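Local coordinates for HD domain protein (Enterococcus faecalis, PDB 4LRL) that probably hydrolyses deoxyribonucleoside triphosphates as an HD-domain phosphohydrolase under allosteric control by bound nucleotides, at residues F40-P43 with Y47-V50; A356-T359 with E363-A366; A366-L371 with E440-P445. All coordinates share one frame; numbering follows the deposited sequence.

Contact 1 (F40-P43 with Y47-V50). With DGT (2'-deoxyguanosine-5'-triphosphate), chain O.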
# COMPACT_ATOMS: atom_id res chain seq x y z
N PHE C 40 -0.57 -18.89 11.55
CA PHE C 40 -1.44 -17.92 12.18
C PHE C 40 -1.51 -16.70 11.26
O PHE C 40 -0.49 -16.09 10.93
CB PHE C 40 -0.88 -17.49 13.54
CG PHE C 40 -0.80 -18.59 14.56
CD1 PHE C 40 -0.08 -19.76 14.31
CD2 PHE C 40 -1.40 -18.44 15.81
CE1 PHE C 40 0.00 -20.77 15.26
CE2 PHE C 40 -1.30 -19.44 16.77
CZ PHE C 40 -0.61 -20.61 16.49
N ARG C 41 -2.71 -16.34 10.84
CA ARG C 41 -2.88 -15.15 10.04
C ARG C 41 -2.45 -13.93 10.84
O ARG C 41 -2.84 -13.76 12.00
CB ARG C 41 -4.32 -15.04 9.56
CG ARG C 41 -4.47 -14.40 8.20
CD ARG C 41 -3.75 -15.21 7.12
NE ARG C 41 -3.66 -14.44 5.88
CZ ARG C 41 -4.36 -14.69 4.78
NH1 ARG C 41 -5.19 -15.72 4.73
NH2 ARG C 41 -4.22 -13.92 3.71
N ASP C 42 -1.61 -13.10 10.24
CA ASP C 42 -1.13 -11.88 10.85
C ASP C 42 -1.12 -10.77 9.81
O ASP C 42 -0.54 -10.91 8.75
CB ASP C 42 0.28 -12.08 11.41
CG ASP C 42 0.80 -10.85 12.13
OD1 ASP C 42 0.19 -10.44 13.12
OD2 ASP C 42 1.83 -10.28 11.70
N PRO C 43 -1.77 -9.64 10.12
CA PRO C 43 -1.87 -8.59 9.10
C PRO C 43 -0.51 -7.97 8.72
O PRO C 43 -0.37 -7.42 7.63
CB PRO C 43 -2.79 -7.55 9.75
CG PRO C 43 -2.73 -7.82 11.21
CD PRO C 43 -2.49 -9.29 11.36
N TYR C 47 1.78 -14.28 7.74
CA TYR C 47 1.65 -15.52 8.51
C TYR C 47 2.69 -15.64 9.61
O TYR C 47 3.86 -15.25 9.43
CB TYR C 47 1.78 -16.73 7.59
CG TYR C 47 0.66 -16.88 6.59
CD1 TYR C 47 0.73 -16.27 5.34
CD2 TYR C 47 -0.47 -17.64 6.89
CE1 TYR C 47 -0.29 -16.40 4.41
CE2 TYR C 47 -1.49 -17.78 5.97
CZ TYR C 47 -1.40 -17.16 4.73
OH TYR C 47 -2.41 -17.30 3.82
N ILE C 48 2.26 -16.17 10.75
CA ILE C 48 3.17 -16.63 11.79
C ILE C 48 3.26 -18.15 11.60
O ILE C 48 2.23 -18.82 11.50
CB ILE C 48 2.65 -16.30 13.22
CG1 ILE C 48 2.24 -14.82 13.37
CG2 ILE C 48 3.66 -16.75 14.30
CD1 ILE C 48 3.29 -13.76 13.02
N HIS C 49 4.49 -18.67 11.53
CA HIS C 49 4.71 -20.10 11.27
C HIS C 49 5.23 -20.81 12.51
O HIS C 49 6.27 -20.43 13.05
CB HIS C 49 5.70 -20.30 10.12
CG HIS C 49 5.27 -19.69 8.82
ND1 HIS C 49 5.39 -18.35 8.55
CD2 HIS C 49 4.74 -20.25 7.70
CE1 HIS C 49 4.94 -18.10 7.33
NE2 HIS C 49 4.54 -19.23 6.80
N VAL C 50 4.52 -21.86 12.93
CA VAL C 50 4.89 -22.64 14.11
C VAL C 50 5.10 -24.11 13.77
O VAL C 50 4.18 -24.78 13.28
CB VAL C 50 3.83 -22.50 15.23
CG1 VAL C 50 4.16 -23.40 16.43
CG2 VAL C 50 3.69 -21.04 15.67
PG DGT O . -5.69 -28.28 16.55
O1G DGT O . -6.01 -29.30 17.63
O2G DGT O . -4.51 -27.38 16.85
O3G DGT O . -5.69 -28.88 15.16
O3B DGT O . -6.95 -27.28 16.61
PB DGT O . -7.36 -26.36 15.35
O1B DGT O . -6.17 -26.20 14.44
O2B DGT O . -8.66 -26.90 14.78
O3A DGT O . -7.72 -24.96 16.05
PA DGT O . -6.69 -24.06 16.90
O1A DGT O . -5.31 -24.63 16.87
O2A DGT O . -7.31 -23.76 18.24
O5' DGT O . -6.68 -22.70 16.04
C5' DGT O . -6.63 -22.74 14.61
C4' DGT O . -6.50 -21.33 14.04
O4' DGT O . -6.48 -20.37 15.09
C3' DGT O . -5.20 -21.17 13.28
O3' DGT O . -5.48 -20.60 11.99
C2' DGT O . -4.34 -20.23 14.11
C1' DGT O . -5.39 -19.47 14.89
N9 DGT O . -4.94 -18.93 16.20
C8 DGT O . -4.89 -17.63 16.52
N7 DGT O . -4.45 -17.43 17.79
C5 DGT O . -4.22 -18.65 18.30
C6 DGT O . -3.73 -19.16 19.60
O6 DGT O . -3.46 -18.36 20.52
N1 DGT O . -3.62 -20.49 19.74
C2 DGT O . -3.93 -21.36 18.75
N2 DGT O . -3.78 -22.68 18.97
N3 DGT O . -4.38 -20.95 17.53
C4 DGT O . -4.53 -19.63 17.26
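Phe40 and Ile48 are gripped by two backbone hydrogen bonds, Phe40 N to Ile48 O and Ile48 N to Phe40 O, each 2.8 Å long and close to straight. The same carbonyl, Phe40 O, also takes a CA-H...O contact from CA of Tyr47. On the face carrying both residues, Phe40 CB meets Ile48 CB at 3.7 Å. The Phe40 ring continues outward until Phe40 CE1 touches Val50 CG2, also at 3.7 Å. Dihedral chi1 of -63° sets that ring beside its own backbone N, where the bound dGTP can lie against it: C2' of the sugar sits over one ring face, and CE2 comes within 3.3 Å of base atom C4. A flat apolar residue suits this place because it meets sugar and base at once. The strands belong to the antiparallel hairpin 33-42/46-52, paired here at 152°. Arg41 and Tyr47 form the next, non-hydrogen-bonded pair on the other face. The arginine bends at chi2 and lays its guanidinium, tilted 21° from the tyrosine ring, under Tyr47 OH; NH1 is 3.3 Å from that OH, but at an angle too poor for a hydrogen bond. Farther out, Asp42 CB packs on CD1 of Ile48, while its carboxylate is held by a salt bridge to Arg214 and a hydrogen bond from His81 of a second subunit.

Contact 2 (A356-T359 with E363-A366)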
# COMPACT_ATOMS: atom_id res chain seq x y z
N ALA C 356 1.63 22.59 27.09
CA ALA C 356 2.47 23.56 26.41
C ALA C 356 3.92 23.17 26.63
O ALA C 356 4.29 22.70 27.70
CB ALA C 356 2.20 24.97 26.96
N THR C 357 4.74 23.33 25.60
CA THR C 357 6.17 23.05 25.74
C THR C 357 6.88 24.15 26.52
O THR C 357 6.38 25.27 26.62
CB THR C 357 6.85 22.94 24.38
OG1 THR C 357 6.60 24.13 23.63
CG2 THR C 357 6.32 21.75 23.62
N PHE C 358 8.03 23.81 27.08
CA PHE C 358 8.97 24.79 27.62
C PHE C 358 10.36 24.18 27.48
O PHE C 358 10.48 22.96 27.40
CB PHE C 358 8.63 25.18 29.07
CG PHE C 358 8.76 24.07 30.05
CD1 PHE C 358 9.94 23.87 30.75
CD2 PHE C 358 7.69 23.22 30.30
CE1 PHE C 358 10.06 22.84 31.67
CE2 PHE C 358 7.80 22.17 31.22
CZ PHE C 358 8.99 21.99 31.91
N THR C 359 11.39 25.00 27.41
CA THR C 359 12.72 24.47 27.07
C THR C 359 13.62 24.20 28.27
O THR C 359 14.40 23.24 28.27
CB THR C 359 13.47 25.33 26.00
OG1 THR C 359 13.13 26.71 26.16
CG2 THR C 359 13.09 24.88 24.59
N GLU C 363 14.44 27.79 34.58
CA GLU C 363 14.00 29.15 34.30
C GLU C 363 12.48 29.26 34.23
O GLU C 363 11.93 30.33 34.47
CB GLU C 363 14.69 29.72 33.04
CG GLU C 363 14.17 29.21 31.70
CD GLU C 363 14.82 29.89 30.49
OE1 GLU C 363 14.50 29.49 29.35
OE2 GLU C 363 15.64 30.83 30.68
N SER C 364 11.82 28.15 33.93
CA SER C 364 10.36 28.10 33.83
C SER C 364 9.69 27.80 35.17
O SER C 364 8.49 28.02 35.31
CB SER C 364 9.94 27.02 32.82
OG SER C 364 10.24 27.41 31.49
N ALA C 365 10.47 27.31 36.13
CA ALA C 365 9.96 26.76 37.37
C ALA C 365 9.02 27.69 38.15
O ALA C 365 7.91 27.28 38.52
CB ALA C 365 11.12 26.30 38.26
N ALA C 366 9.46 28.92 38.40
CA ALA C 366 8.65 29.89 39.13
C ALA C 366 7.34 30.23 38.40
O ALA C 366 6.30 30.48 39.04
CB ALA C 366 9.44 31.15 39.43
O HOH W 1 11.74 27.09 29.29
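A chi1 of 65° wedges CG of Phe358 between its own backbone N and carbonyl carbon, and Ser364, at -71°, turns OG back beside its backbone N; together these rotations bring the serine hydroxyl to the aromatic side chain. The contact belongs to a beta-to-alpha connection in which strand 354-357 gives way, through a short turn, to helix 361-377. Ser364 OG reaches the phenylalanine at CD1, 3.6 Å away, and lies nearly as close to CB, while Ser364 CB rests 3.8 Å from CD1. The approach is oblique, and the serine oxygen is also hydrogen-bonded to the main-chain O of Asn360, in the preceding turn. A small polar residue suits this place, since it can pack against a ring and still satisfy its oxygen close to the start of a helix. Leu476 touches both Phe358 and Ser364, so the aromatic side chain is buried with apolar cover while the outer side of the contact, at Thr359 and Glu363, is exposed. There the glutamate stretches out along its chain, yet OE1 stays 4.4 Å from Thr359 OG1, a loose approach. Between the two segments one water lies in the plane of the Phe358 ring, at its edge, hydrogen-bonded to Ser364 OG at 2.7 Å and weakly to Thr359 N at 2.8 Å.

Contact 3 (A366-L371 with E440-P445)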
# COMPACT_ATOMS: atom_id res chain seq x y z
N ALA C 366 9.46 28.92 38.40
CA ALA C 366 8.65 29.89 39.13
C ALA C 366 7.34 30.23 38.40
O ALA C 366 6.30 30.48 39.04
CB ALA C 366 9.44 31.15 39.43
N THR C 367 7.39 30.23 37.06
CA THR C 367 6.21 30.54 36.26
C THR C 367 5.20 29.40 36.33
O THR C 367 4.00 29.65 36.47
CB THR C 367 6.58 30.86 34.80
OG1 THR C 367 7.25 32.12 34.75
CG2 THR C 367 5.35 30.94 33.90
N ILE C 368 5.69 28.17 36.23
CA ILE C 368 4.83 26.99 36.33
C ILE C 368 4.11 26.99 37.68
O ILE C 368 2.92 26.72 37.76
CB ILE C 368 5.62 25.68 36.06
CG1 ILE C 368 5.86 25.50 34.56
CG2 ILE C 368 4.89 24.44 36.62
CD1 ILE C 368 6.98 24.53 34.22
N ALA C 369 4.84 27.32 38.75
CA ALA C 369 4.24 27.38 40.08
C ALA C 369 3.08 28.39 40.13
O ALA C 369 2.04 28.11 40.72
CB ALA C 369 5.30 27.70 41.12
N TYR C 370 3.28 29.54 39.47
CA TYR C 370 2.26 30.58 39.37
C TYR C 370 1.03 30.08 38.60
O TYR C 370 -0.09 30.23 39.07
CB TYR C 370 2.86 31.86 38.76
CG TYR C 370 1.86 32.97 38.54
CD1 TYR C 370 1.47 33.34 37.26
CD2 TYR C 370 1.27 33.63 39.62
CE1 TYR C 370 0.53 34.35 37.05
CE2 TYR C 370 0.33 34.64 39.43
CZ TYR C 370 -0.03 35.00 38.14
OH TYR C 370 -0.95 35.99 37.94
N LEU C 371 1.24 29.47 37.44
CA LEU C 371 0.15 28.84 36.67
C LEU C 371 -0.58 27.77 37.46
O LEU C 371 -1.80 27.63 37.34
CB LEU C 371 0.66 28.24 35.35
CG LEU C 371 1.40 29.19 34.41
CD1 LEU C 371 1.72 28.47 33.12
CD2 LEU C 371 0.59 30.45 34.13
N GLU C 440 9.93 18.99 26.84
CA GLU C 440 9.44 19.20 28.20
C GLU C 440 8.04 19.78 28.05
O GLU C 440 7.85 20.80 27.38
CB GLU C 440 10.31 20.18 28.99
CG GLU C 440 11.75 19.76 29.28
CD GLU C 440 11.86 18.63 30.30
OE1 GLU C 440 11.04 18.58 31.25
OE2 GLU C 440 12.78 17.79 30.15
N ARG C 441 7.07 19.14 28.68
CA ARG C 441 5.70 19.66 28.65
C ARG C 441 5.09 19.92 30.01
O ARG C 441 5.36 19.22 30.99
CB ARG C 441 4.80 18.74 27.83
CG ARG C 441 4.90 19.01 26.35
CD ARG C 441 4.12 18.01 25.50
NE ARG C 441 4.44 18.25 24.10
CZ ARG C 441 3.86 19.17 23.35
NH1 ARG C 441 2.89 19.94 23.84
NH2 ARG C 441 4.24 19.32 22.09
N PHE C 442 4.25 20.96 30.06
CA PHE C 442 3.43 21.27 31.21
C PHE C 442 1.97 21.00 30.86
O PHE C 442 1.44 21.52 29.87
CB PHE C 442 3.66 22.72 31.63
CG PHE C 442 2.74 23.19 32.72
CD1 PHE C 442 2.78 22.58 33.98
CD2 PHE C 442 1.85 24.23 32.49
CE1 PHE C 442 1.93 23.01 35.00
CE2 PHE C 442 1.00 24.68 33.52
CZ PHE C 442 1.04 24.07 34.78
N TYR C 443 1.31 20.18 31.67
CA TYR C 443 -0.02 19.72 31.35
C TYR C 443 -1.02 20.43 32.23
O TYR C 443 -0.75 20.68 33.39
CB TYR C 443 -0.12 18.20 31.50
CG TYR C 443 0.41 17.45 30.30
CD1 TYR C 443 1.75 17.06 30.23
CD2 TYR C 443 -0.42 17.14 29.23
CE1 TYR C 443 2.25 16.36 29.11
CE2 TYR C 443 0.06 16.46 28.11
CZ TYR C 443 1.39 16.08 28.05
OH TYR C 443 1.83 15.41 26.93
N PHE C 444 -2.18 20.76 31.67
CA PHE C 444 -3.21 21.53 32.39
C PHE C 444 -4.58 21.25 31.80
O PHE C 444 -4.67 20.80 30.64
CB PHE C 444 -2.91 23.03 32.34
CG PHE C 444 -2.62 23.55 30.96
CD1 PHE C 444 -3.66 23.96 30.12
CD2 PHE C 444 -1.31 23.63 30.48
CE1 PHE C 444 -3.40 24.45 28.83
CE2 PHE C 444 -1.04 24.11 29.20
CZ PHE C 444 -2.09 24.52 28.37
N PRO C 445 -5.65 21.51 32.58
CA PRO C 445 -6.99 21.29 32.02
C PRO C 445 -7.23 22.20 30.83
O PRO C 445 -6.88 23.38 30.87
CB PRO C 445 -7.93 21.64 33.18
CG PRO C 445 -7.08 21.47 34.40
CD PRO C 445 -5.73 21.95 33.98
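Ile368 and Phe442 face each other between helix and strand, their CA atoms 7.8 Å apart, with segment 366-371 on a helical turn closed by the bond from Leu371 N to Thr367 O and segment 440-445 extended. The two segments meet through apolar side chains. Phe442 is the hub: with CG anti to its backbone N (chi1 174°), its ring extends from the strand toward the helix and meets two aliphatic residues one turn apart. From Ile368 the CG2 branch touches the ring at CE1, 3.7 Å away, and CG1 stands over one face, offset toward the rim, 4.2 Å above the plane. Leu371 comes obliquely to the CE2 corner of the ring, on the same side of its plane as Ile368; its CD1 lies 3.9 Å from CE2 and its CB 4.0 Å from the same carbon. Here helix 361-377 lies against the three-stranded antiparallel sheet 354-357, 441-444, 387-389, with Phe442 on the central strand. The i, i+3 spacing of Ile368 and Leu371 puts both branched side chains on the buried flank of the helix, a fitting choice because their methyl groups can follow the contour of a flat ring. Arg372 and Ile375 of the same helix also touch Phe442, and Thr386 packs on it from the loop before strand 387-389. Leu371 meets Tyr470 as well, while Phe444, farther along the strand, sets its ring edge-to-face with that of Phe467.

Contacts 2 and 3 are neighbours, with centres about 7 Å apart, and they share Ala366, where the helix 361-377 passes from one to the other. Strands 354-357 and 441-444 lie next to each other in one sheet: Ala356 O is 2.9 Å from Phe442 N, and Phe358 N is 3.0 Å from Glu440 O, both probable hydrogen bonds. Contact 1 lies on the opposite side of the chain's centre, with nearest atoms about 33 Å from contact 2 and about 28 Å from contact 3. Its Phe40 lines a dGTP pocket, whereas the Phe442 side chain is about 9 Å from that of dGTP-binding Lys354. The nickel ion is about 13 Å from the Asp42 side chain.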